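Local atomic coordinates of SusD homolog (Bacteroides thetaiotaomicron VPI-5482, PDB entry 3IHV), a protein that probably binds glycans at the outer membrane of a gut bacterium for uptake into the cell. Residues Phe94-Ser99 against Ser143-Asn148; Tyr206-Gly211 against Leu473-Ile478; Thr181-Gln184 against Ser188-Tyr191. One frame throughout, in Å; residues are numbered along the deposited sequence.

Interaction 1: residues Phe94-Ser99 against Ser143-Asn148; sequences FLERIS and STQMSN
The first turn of the short helix 144-147 is met at its N-terminal end by the carboxylate of Glu96, which reaches over from helix 75-101. Both carboxylate oxygens work. Thr144 OG1 donates to Glu96 OE1 over 2.6 Å, while Thr144 N donates to Glu96 OE2 over 2.9 Å in a nearly straight bond, 165° at the hydrogen. Each oxygen uses its syn lone pair, the one on the side of its partner oxygen, so a single residue fills the mouth of the carboxylate as a two-point clasp that fixes the rotation of the group. Glu96 arrives there with CG anti to its carbonyl carbon (chi1 -71°) and the chain extended beyond it, and meets the threonine from the opposite direction. Ser143 flanks the clasp: its CA lies 3.3 Å from Glu96 OE2, and its own OG caps the same turn by accepting from Met146 N (a selenomethionine) at 3.0 Å. Two acceptors thus serve the start of this weakly bonded helix, and the negative charge is probably favoured by the amide end it faces. With an alanine here both carboxylate acceptors go, which would probably leave Thr144 N and OG1 without their mate and the helix start without its facing charge. Thr144 also rests on Asn92 and Asp93, one turn before Glu96, and on Tyr89, two turns before it. Other sides of helix 75-101 are taken up by its neighbours: Phe94 and Ile98 pack against both helix 107-135 and helix 17-29, and Leu95 touches Arg124 of helix 107-135.

Interaction 2: residues Tyr206-Gly211 against Leu473-Ile478; sequences YATWAG and LIRWGI
Arg475 sends CG between its backbone N and carbonyl carbon (chi1 70°) and then runs extended to NE, which carries its aliphatic stem past Thr208 at about a right angle. Thr208 OG1, anti to its own carbonyl carbon, lies 3.7 Å from Arg475 CD; that hydroxyl is hydrogen-bonded to Lys204 O one turn back. Farther out, Ala207 CB stands 4.1 Å from Arg475 NH1. No direct hydrogen bond joins the segments. Instead a water, in the plane of the guanidinium at its edge, accepts from Arg475 NH1 at 2.8 Å and donates to Ala207 O at 2.8 Å. Trp476 NE1 sits 3.2 Å above the plane of the Arg475 guanidinium, offset toward its rim, and bonds to Glu406, which also pairs with Arg475 NH2, while Asp472 takes NE; the buried charge is thus answered twice. At the backbone, Gly211 CA makes a CA-H...O contact of 3.4 Å with Arg475 O, and a beta carbon at Gly211 would clash with that oxygen. Two helix C-termini, those of 195-210 and 469-475, meet here, the second closed by a Schellman motif at Gly477, in a helical fold of the TPR-like kind found in SusD proteins.

Interaction 3: residues Thr181-Gln184 against Ser188-Tyr191; sequences TDDQ and SNDY. With EDO (1,2-ethanediol), chain N.
Asp183 CB, the root of the side chain that spans this loop, already lies 3.4 Å from Asn189 ND2. With CG anti to the backbone N (chi1 -174°), the carboxylate swings out to meet the amide, which comes from the opposite direction, and Asp183 CG stops 3.6 Å from Asn189 ND2. At the tip the oxygens part company. OD1 turns back to its own chain and accepts from Tyr185 N, two residues on, the bond that defines an Asx turn. Asp183 OD2 looks across the loop and accepts from Asn189 ND2 over 2.9 Å, almost straight at 170°. The donor meets OD2 on its anti side, somewhat out of the carboxylate plane, whereas the oxygen lies within the plane of the asparagine amide; the carboxylate and amide planes are only 17° apart. All this lies in the irregular connection between helices 159-176 and 195-210, where Asn189 is buried and Asp183 partly so. Arg186 NE forms a salt bridge with the same OD2, a pairing likely to keep the aspartate charged, and Asn189 ND2 has a second acceptor in Ala180 O, so one amide nitrogen grips the 180-183 side of the loop at a side chain and at a backbone carbonyl. Beyond Asn189 the chain passes through Tyr191. Tyr191 O accepts from O1 of a 1,2-ethanediol at 2.8 Å; this molecule, probably from the crystallisation liquor, is also bonded to Glu262 O, and the Tyr191 side chain touches Asn391, a residue of one sodium site.

Overall arrangement
From the N terminus, interaction 1 comes first: helix 75-101 is rejoined at 143-148 after 43 intervening residues, mostly helix 107-135. Interaction 3 follows with a short closure, three residues between its segments, in the connection from helix 159-176 to helix 195-210. That second helix opens interaction 2, whose partner lies 261 residues later, so this contact ties the N-terminal half to the C-terminal SusD-family region. The three loops run in series; none nests in or crosses another. Nor do they touch: nearest atoms are about 13 Å apart between interactions 1 and 3, 18 Å between 1 and 2, and 20 Å between 2 and 3.

Interaction 1: residues Phe94-Ser99 against Ser143-Asn148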
loop_
_atom_site.group_PDB
_atom_site.type_symbol
_atom_site.label_atom_id
_atom_site.label_comp_id
_atom_site.label_asym_id
_atom_site.label_seq_id
_atom_site.Cartn_x
_atom_site.Cartn_y
_atom_site.Cartn_z
ATOM N N PHE A 94 -20.657 13.639 -3.263
ATOM C CA PHE A 94 -21.050 12.988 -4.518
ATOM C C PHE A 94 -22.294 12.115 -4.348
ATOM O O PHE A 94 -23.224 12.199 -5.144
ATOM C CB PHE A 94 -19.893 12.137 -5.058
ATOM C CG PHE A 94 -20.261 11.378 -6.293
ATOM C CD1 PHE A 94 -20.208 11.998 -7.527
ATOM C CD2 PHE A 94 -20.701 10.085 -6.215
ATOM C CE1 PHE A 94 -20.596 11.339 -8.673
ATOM C CE2 PHE A 94 -21.115 9.402 -7.387
ATOM C CZ PHE A 94 -21.028 10.048 -8.603
ATOM N N LEU A 95 -22.304 11.294 -3.298
ATOM C CA LEU A 95 -23.426 10.389 -3.008
ATOM C C LEU A 95 -24.725 11.143 -2.684
ATOM O O LEU A 95 -25.803 10.814 -3.199
ATOM C CB LEU A 95 -23.051 9.407 -1.893
ATOM C CG LEU A 95 -21.932 8.440 -2.298
ATOM C CD1 LEU A 95 -21.277 7.738 -1.126
ATOM C CD2 LEU A 95 -22.476 7.396 -3.335
ATOM N N GLU A 96 -24.630 12.159 -1.840
ATOM C CA GLU A 96 -25.784 13.003 -1.516
ATOM C C GLU A 96 -26.358 13.641 -2.767
ATOM O O GLU A 96 -27.554 13.644 -2.968
ATOM C CB GLU A 96 -25.352 14.102 -0.525
ATOM C CG GLU A 96 -25.054 13.551 0.859
ATOM C CD GLU A 96 -24.224 14.485 1.724
ATOM O OE1 GLU A 96 -24.124 15.681 1.410
ATOM O OE2 GLU A 96 -23.604 13.989 2.693
ATOM N N ARG A 97 -25.486 14.203 -3.596
ATOM C CA ARG A 97 -25.906 14.895 -4.781
ATOM C C ARG A 97 -26.479 13.987 -5.866
ATOM O O ARG A 97 -27.535 14.298 -6.432
ATOM C CB ARG A 97 -24.757 15.709 -5.323
ATOM C CG ARG A 97 -24.423 16.902 -4.404
ATOM C CD ARG A 97 -23.071 17.461 -4.758
ATOM N NE ARG A 97 -23.022 18.102 -6.069
ATOM C CZ ARG A 97 -21.906 18.556 -6.657
ATOM N NH1 ARG A 97 -20.727 18.441 -6.057
ATOM N NH2 ARG A 97 -21.967 19.127 -7.859
ATOM N N ILE A 98 -25.809 12.876 -6.147
ATOM C CA ILE A 98 -26.327 11.988 -7.183
ATOM C C ILE A 98 -27.667 11.378 -6.736
ATOM O O ILE A 98 -28.533 11.141 -7.566
ATOM C CB ILE A 98 -25.283 10.929 -7.640
ATOM C CG1 ILE A 98 -25.598 10.500 -9.093
ATOM C CG2 ILE A 98 -25.173 9.774 -6.618
ATOM C CD1 ILE A 98 -24.458 9.718 -9.775
ATOM N N SER A 99 -27.889 11.194 -5.441
ATOM C CA SER A 99 -29.169 10.636 -4.978
ATOM C C SER A 99 -30.321 11.530 -5.431
ATOM O O SER A 99 -31.396 11.043 -5.770
ATOM C CB SER A 99 -29.201 10.444 -3.447
ATOM O OG SER A 99 -29.338 11.687 -2.774
ATOM N N SER A 143 -22.009 12.474 6.720
ATOM C CA SER A 143 -22.580 13.408 5.762
ATOM C C SER A 143 -21.731 14.651 5.682
ATOM O O SER A 143 -20.913 14.916 6.565
ATOM C CB SER A 143 -24.005 13.773 6.156
ATOM O OG SER A 143 -24.015 14.603 7.296
ATOM N N THR A 144 -21.902 15.404 4.599
ATOM C CA THR A 144 -21.258 16.688 4.468
ATOM C C THR A 144 -21.766 17.630 5.561
ATOM O O THR A 144 -21.007 18.427 6.099
ATOM C CB THR A 144 -21.501 17.335 3.094
ATOM O OG1 THR A 144 -22.905 17.467 2.849
ATOM C CG2 THR A 144 -20.850 16.498 1.995
ATOM N N GLN A 145 -23.042 17.530 5.905
ATOM C CA GLN A 145 -23.599 18.385 6.982
ATOM C C GLN A 145 -22.838 18.120 8.303
ATOM O O GLN A 145 -22.469 19.074 8.996
ATOM C CB GLN A 145 -25.092 18.131 7.155
ATOM C CG GLN A 145 -25.951 18.655 6.025
ATOM C CD GLN A 145 -25.968 17.812 4.711
ATOM O OE1 GLN A 145 -25.404 16.693 4.607
ATOM N NE2 GLN A 145 -26.650 18.370 3.700
HETATM N N MSE A 146 -22.532 16.858 8.626
HETATM C CA MSE A 146 -21.804 16.585 9.861
HETATM C C MSE A 146 -20.440 17.261 9.885
HETATM O O MSE A 146 -19.999 17.729 10.944
HETATM C CB MSE A 146 -21.641 15.102 10.111
HETATM C CG MSE A 146 -21.293 14.804 11.538
HETATM SE SE MSE A 146 -21.345 12.919 11.767
HETATM C CE MSE A 146 -23.150 12.619 11.147
ATOM N N SER A 147 -19.788 17.375 8.731
ATOM C CA SER A 147 -18.487 18.034 8.665
ATOM C C SER A 147 -18.531 19.496 9.082
ATOM O O SER A 147 -17.505 20.083 9.369
ATOM C CB SER A 147 -17.908 17.927 7.257
ATOM O OG SER A 147 -17.839 16.571 6.892
ATOM N N ASN A 148 -19.722 20.092 9.081
ATOM C CA ASN A 148 -19.875 21.485 9.448
ATOM C C ASN A 148 -20.435 21.703 10.852
ATOM O O ASN A 148 -20.680 22.840 11.255
ATOM C CB ASN A 148 -20.684 22.187 8.365
ATOM C CG ASN A 148 -19.910 22.208 7.054
ATOM O OD1 ASN A 148 -18.717 22.548 7.045
ATOM N ND2 ASN A 148 -20.532 21.745 5.985
#

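Interaction 2: residues Tyr206-Gly211 against Leu473-Ile478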
loop_
_atom_site.group_PDB
_atom_site.type_symbol
_atom_site.label_atom_id
_atom_site.label_comp_id
_atom_site.label_asym_id
_atom_site.label_seq_id
_atom_site.Cartn_x
_atom_site.Cartn_y
_atom_site.Cartn_z
ATOM N N TYR A 206 -11.876 -7.730 5.806
ATOM C CA TYR A 206 -12.273 -8.794 6.704
ATOM C C TYR A 206 -11.097 -9.448 7.408
ATOM O O TYR A 206 -11.194 -9.748 8.604
ATOM C CB TYR A 206 -13.054 -9.894 5.986
ATOM C CG TYR A 206 -14.479 -9.549 5.571
ATOM C CD1 TYR A 206 -15.385 -9.019 6.493
ATOM C CD2 TYR A 206 -14.965 -9.944 4.351
ATOM C CE1 TYR A 206 -16.712 -8.729 6.120
ATOM C CE2 TYR A 206 -16.291 -9.717 3.982
ATOM C CZ TYR A 206 -17.169 -9.143 4.883
ATOM O OH TYR A 206 -18.479 -8.897 4.519
ATOM N N ALA A 207 -10.008 -9.697 6.681
ATOM C CA ALA A 207 -8.822 -10.315 7.310
ATOM C C ALA A 207 -8.284 -9.431 8.455
ATOM O O ALA A 207 -7.894 -9.937 9.505
ATOM C CB ALA A 207 -7.714 -10.557 6.243
ATOM N N THR A 208 -8.281 -8.122 8.248
ATOM C CA THR A 208 -7.731 -7.175 9.243
ATOM C C THR A 208 -8.679 -7.124 10.460
ATOM O O THR A 208 -8.239 -7.157 11.613
ATOM C CB THR A 208 -7.472 -5.788 8.632
ATOM O OG1 THR A 208 -6.665 -5.906 7.428
ATOM C CG2 THR A 208 -6.809 -4.842 9.673
ATOM N N TRP A 209 -9.989 -7.078 10.191
ATOM C CA TRP A 209 -11.030 -7.091 11.208
ATOM C C TRP A 209 -10.909 -8.314 12.104
ATOM O O TRP A 209 -11.154 -8.230 13.328
ATOM C CB TRP A 209 -12.376 -7.060 10.497
ATOM C CG TRP A 209 -13.587 -6.749 11.263
ATOM C CD1 TRP A 209 -13.789 -6.750 12.627
ATOM C CD2 TRP A 209 -14.852 -6.497 10.675
ATOM N NE1 TRP A 209 -15.100 -6.420 12.910
ATOM C CE2 TRP A 209 -15.772 -6.283 11.723
ATOM C CE3 TRP A 209 -15.293 -6.410 9.352
ATOM C CZ2 TRP A 209 -17.120 -5.986 11.481
ATOM C CZ3 TRP A 209 -16.639 -6.103 9.121
ATOM C CH2 TRP A 209 -17.518 -5.897 10.176
ATOM N N ALA A 210 -10.500 -9.450 11.514
ATOM C CA ALA A 210 -10.264 -10.685 12.246
ATOM C C ALA A 210 -8.999 -10.651 13.103
ATOM O O ALA A 210 -8.884 -11.414 14.057
ATOM C CB ALA A 210 -10.169 -11.869 11.269
ATOM N N GLY A 211 -8.052 -9.801 12.735
ATOM C CA GLY A 211 -6.804 -9.662 13.460
ATOM C C GLY A 211 -6.854 -8.571 14.499
ATOM O O GLY A 211 -7.919 -8.059 14.876
ATOM N N LEU A 473 2.104 -6.894 10.154
ATOM C CA LEU A 473 2.669 -7.203 11.476
ATOM C C LEU A 473 1.725 -6.769 12.604
ATOM O O LEU A 473 1.493 -7.501 13.585
ATOM C CB LEU A 473 4.060 -6.551 11.633
ATOM C CG LEU A 473 5.187 -7.079 10.733
ATOM C CD1 LEU A 473 6.485 -6.242 10.911
ATOM C CD2 LEU A 473 5.472 -8.569 10.969
ATOM N N ILE A 474 1.120 -5.601 12.419
ATOM C CA ILE A 474 0.167 -5.067 13.373
ATOM C C ILE A 474 -1.084 -5.950 13.473
ATOM O O ILE A 474 -1.457 -6.354 14.565
ATOM C CB ILE A 474 -0.189 -3.573 13.067
ATOM C CG1 ILE A 474 1.026 -2.699 13.368
ATOM C CG2 ILE A 474 -1.377 -3.126 13.935
ATOM C CD1 ILE A 474 0.950 -1.270 12.915
ATOM N N ARG A 475 -1.718 -6.300 12.351
ATOM C CA ARG A 475 -2.924 -7.118 12.450
ATOM C C ARG A 475 -2.617 -8.534 12.981
ATOM O O ARG A 475 -3.479 -9.193 13.587
ATOM C CB ARG A 475 -3.672 -7.140 11.118
ATOM C CG ARG A 475 -2.970 -7.922 10.011
ATOM C CD ARG A 475 -3.737 -7.806 8.694
ATOM N NE ARG A 475 -3.037 -8.500 7.613
ATOM C CZ ARG A 475 -3.171 -9.787 7.329
ATOM N NH1 ARG A 475 -4.013 -10.528 7.997
ATOM N NH2 ARG A 475 -2.487 -10.316 6.338
ATOM N N TRP A 476 -1.368 -8.982 12.784
ATOM C CA TRP A 476 -0.927 -10.244 13.348
ATOM C C TRP A 476 -0.578 -10.159 14.827
ATOM O O TRP A 476 -0.369 -11.186 15.438
ATOM C CB TRP A 476 0.271 -10.819 12.582
ATOM C CG TRP A 476 -0.017 -11.166 11.126
ATOM C CD1 TRP A 476 -1.206 -11.581 10.620
ATOM C CD2 TRP A 476 0.889 -11.088 10.017
ATOM N NE1 TRP A 476 -1.105 -11.781 9.279
ATOM C CE2 TRP A 476 0.190 -11.519 8.886
ATOM C CE3 TRP A 476 2.242 -10.778 9.892
ATOM C CZ2 TRP A 476 0.760 -11.557 7.629
ATOM C CZ3 TRP A 476 2.825 -10.824 8.623
ATOM C CH2 TRP A 476 2.085 -11.213 7.513
ATOM N N GLY A 477 -0.479 -8.941 15.373
ATOM C CA GLY A 477 -0.185 -8.706 16.768
ATOM C C GLY A 477 1.282 -8.917 17.103
ATOM O O GLY A 477 1.630 -9.123 18.242
ATOM N N ILE A 478 2.159 -8.812 16.104
ATOM C CA ILE A 478 3.591 -9.062 16.326
ATOM C C ILE A 478 4.524 -7.900 15.953
ATOM O O ILE A 478 5.707 -8.119 15.751
ATOM C CB ILE A 478 4.023 -10.375 15.583
ATOM C CG1 ILE A 478 3.863 -10.296 14.050
ATOM C CG2 ILE A 478 3.269 -11.558 16.162
ATOM C CD1 ILE A 478 4.433 -11.517 13.293
HETATM O O HOH W 1 -5.327 -10.232 10.501
#

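Interaction 3: residues Thr181-Gln184 against Ser188-Tyr191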
loop_
_atom_site.group_PDB
_atom_site.type_symbol
_atom_site.label_atom_id
_atom_site.label_comp_id
_atom_site.label_asym_id
_atom_site.label_seq_id
_atom_site.Cartn_x
_atom_site.Cartn_y
_atom_site.Cartn_z
ATOM N N THR A 181 -12.922 -6.481 -16.981
ATOM C CA THR A 181 -12.918 -6.987 -18.359
ATOM C C THR A 181 -14.315 -7.301 -18.932
ATOM O O THR A 181 -14.448 -7.610 -20.115
ATOM C CB THR A 181 -12.029 -8.252 -18.419
ATOM O OG1 THR A 181 -12.517 -9.213 -17.472
ATOM C CG2 THR A 181 -10.565 -7.874 -18.035
ATOM N N ASP A 182 -15.350 -7.221 -18.106
ATOM C CA ASP A 182 -16.717 -7.497 -18.525
ATOM C C ASP A 182 -17.483 -6.204 -18.837
ATOM O O ASP A 182 -18.546 -6.229 -19.469
ATOM C CB ASP A 182 -17.529 -8.108 -17.376
ATOM C CG ASP A 182 -17.264 -9.584 -17.109
ATOM O OD1 ASP A 182 -16.772 -10.295 -17.983
ATOM O OD2 ASP A 182 -17.633 -10.066 -15.981
ATOM N N ASP A 183 -16.925 -5.089 -18.433
ATOM C CA ASP A 183 -17.566 -3.786 -18.473
ATOM C C ASP A 183 -17.798 -3.193 -19.858
ATOM O O ASP A 183 -16.861 -2.771 -20.518
ATOM C CB ASP A 183 -16.689 -2.862 -17.627
ATOM C CG ASP A 183 -17.261 -1.479 -17.414
ATOM O OD1 ASP A 183 -18.374 -1.178 -17.859
ATOM O OD2 ASP A 183 -16.544 -0.697 -16.720
ATOM N N GLN A 184 -19.043 -3.198 -20.303
ATOM C CA GLN A 184 -19.377 -2.527 -21.544
ATOM C C GLN A 184 -20.258 -1.298 -21.273
ATOM O O GLN A 184 -20.937 -0.829 -22.170
ATOM C CB GLN A 184 -19.959 -3.506 -22.580
ATOM C CG GLN A 184 -18.861 -4.546 -23.038
ATOM C CD GLN A 184 -19.259 -5.379 -24.262
ATOM O OE1 GLN A 184 -20.162 -5.021 -25.017
ATOM N NE2 GLN A 184 -18.560 -6.500 -24.460
ATOM N N SER A 188 -14.012 3.682 -20.190
ATOM C CA SER A 188 -12.726 3.258 -19.669
ATOM C C SER A 188 -12.849 3.051 -18.175
ATOM O O SER A 188 -13.466 3.870 -17.495
ATOM C CB SER A 188 -11.717 4.383 -19.917
ATOM O OG SER A 188 -10.539 4.221 -19.168
ATOM N N ASN A 189 -12.281 1.976 -17.651
ATOM C CA ASN A 189 -12.256 1.806 -16.210
ATOM C C ASN A 189 -10.819 1.715 -15.671
ATOM O O ASN A 189 -10.625 1.321 -14.528
ATOM C CB ASN A 189 -13.151 0.629 -15.744
ATOM C CG ASN A 189 -12.734 -0.682 -16.335
ATOM O OD1 ASN A 189 -11.565 -1.036 -16.282
ATOM N ND2 ASN A 189 -13.695 -1.432 -16.872
ATOM N N ASP A 190 -9.842 2.159 -16.491
ATOM C CA ASP A 190 -8.433 2.161 -16.096
ATOM C C ASP A 190 -8.294 2.908 -14.762
ATOM O O ASP A 190 -8.765 4.031 -14.627
ATOM C CB ASP A 190 -7.541 2.926 -17.100
ATOM C CG ASP A 190 -7.577 2.368 -18.508
ATOM O OD1 ASP A 190 -8.567 1.754 -18.912
ATOM O OD2 ASP A 190 -6.593 2.574 -19.240
ATOM N N TYR A 191 -7.701 2.242 -13.780
ATOM C CA TYR A 191 -7.392 2.803 -12.453
ATOM C C TYR A 191 -8.622 3.223 -11.672
ATOM O O TYR A 191 -8.532 4.048 -10.758
ATOM C CB TYR A 191 -6.414 3.986 -12.558
ATOM C CG TYR A 191 -5.155 3.697 -13.355
ATOM C CD1 TYR A 191 -4.129 2.941 -12.831
ATOM C CD2 TYR A 191 -4.988 4.220 -14.650
ATOM C CE1 TYR A 191 -2.962 2.687 -13.561
ATOM C CE2 TYR A 191 -3.846 3.958 -15.375
ATOM C CZ TYR A 191 -2.843 3.197 -14.829
ATOM O OH TYR A 191 -1.706 2.931 -15.544
HETATM C C1 EDO N . -8.557 3.385 -7.204
HETATM O O1 EDO N . -8.982 2.635 -8.362
HETATM C C2 EDO N . -7.098 3.842 -7.359
HETATM O O2 EDO N . -6.817 4.540 -8.581
#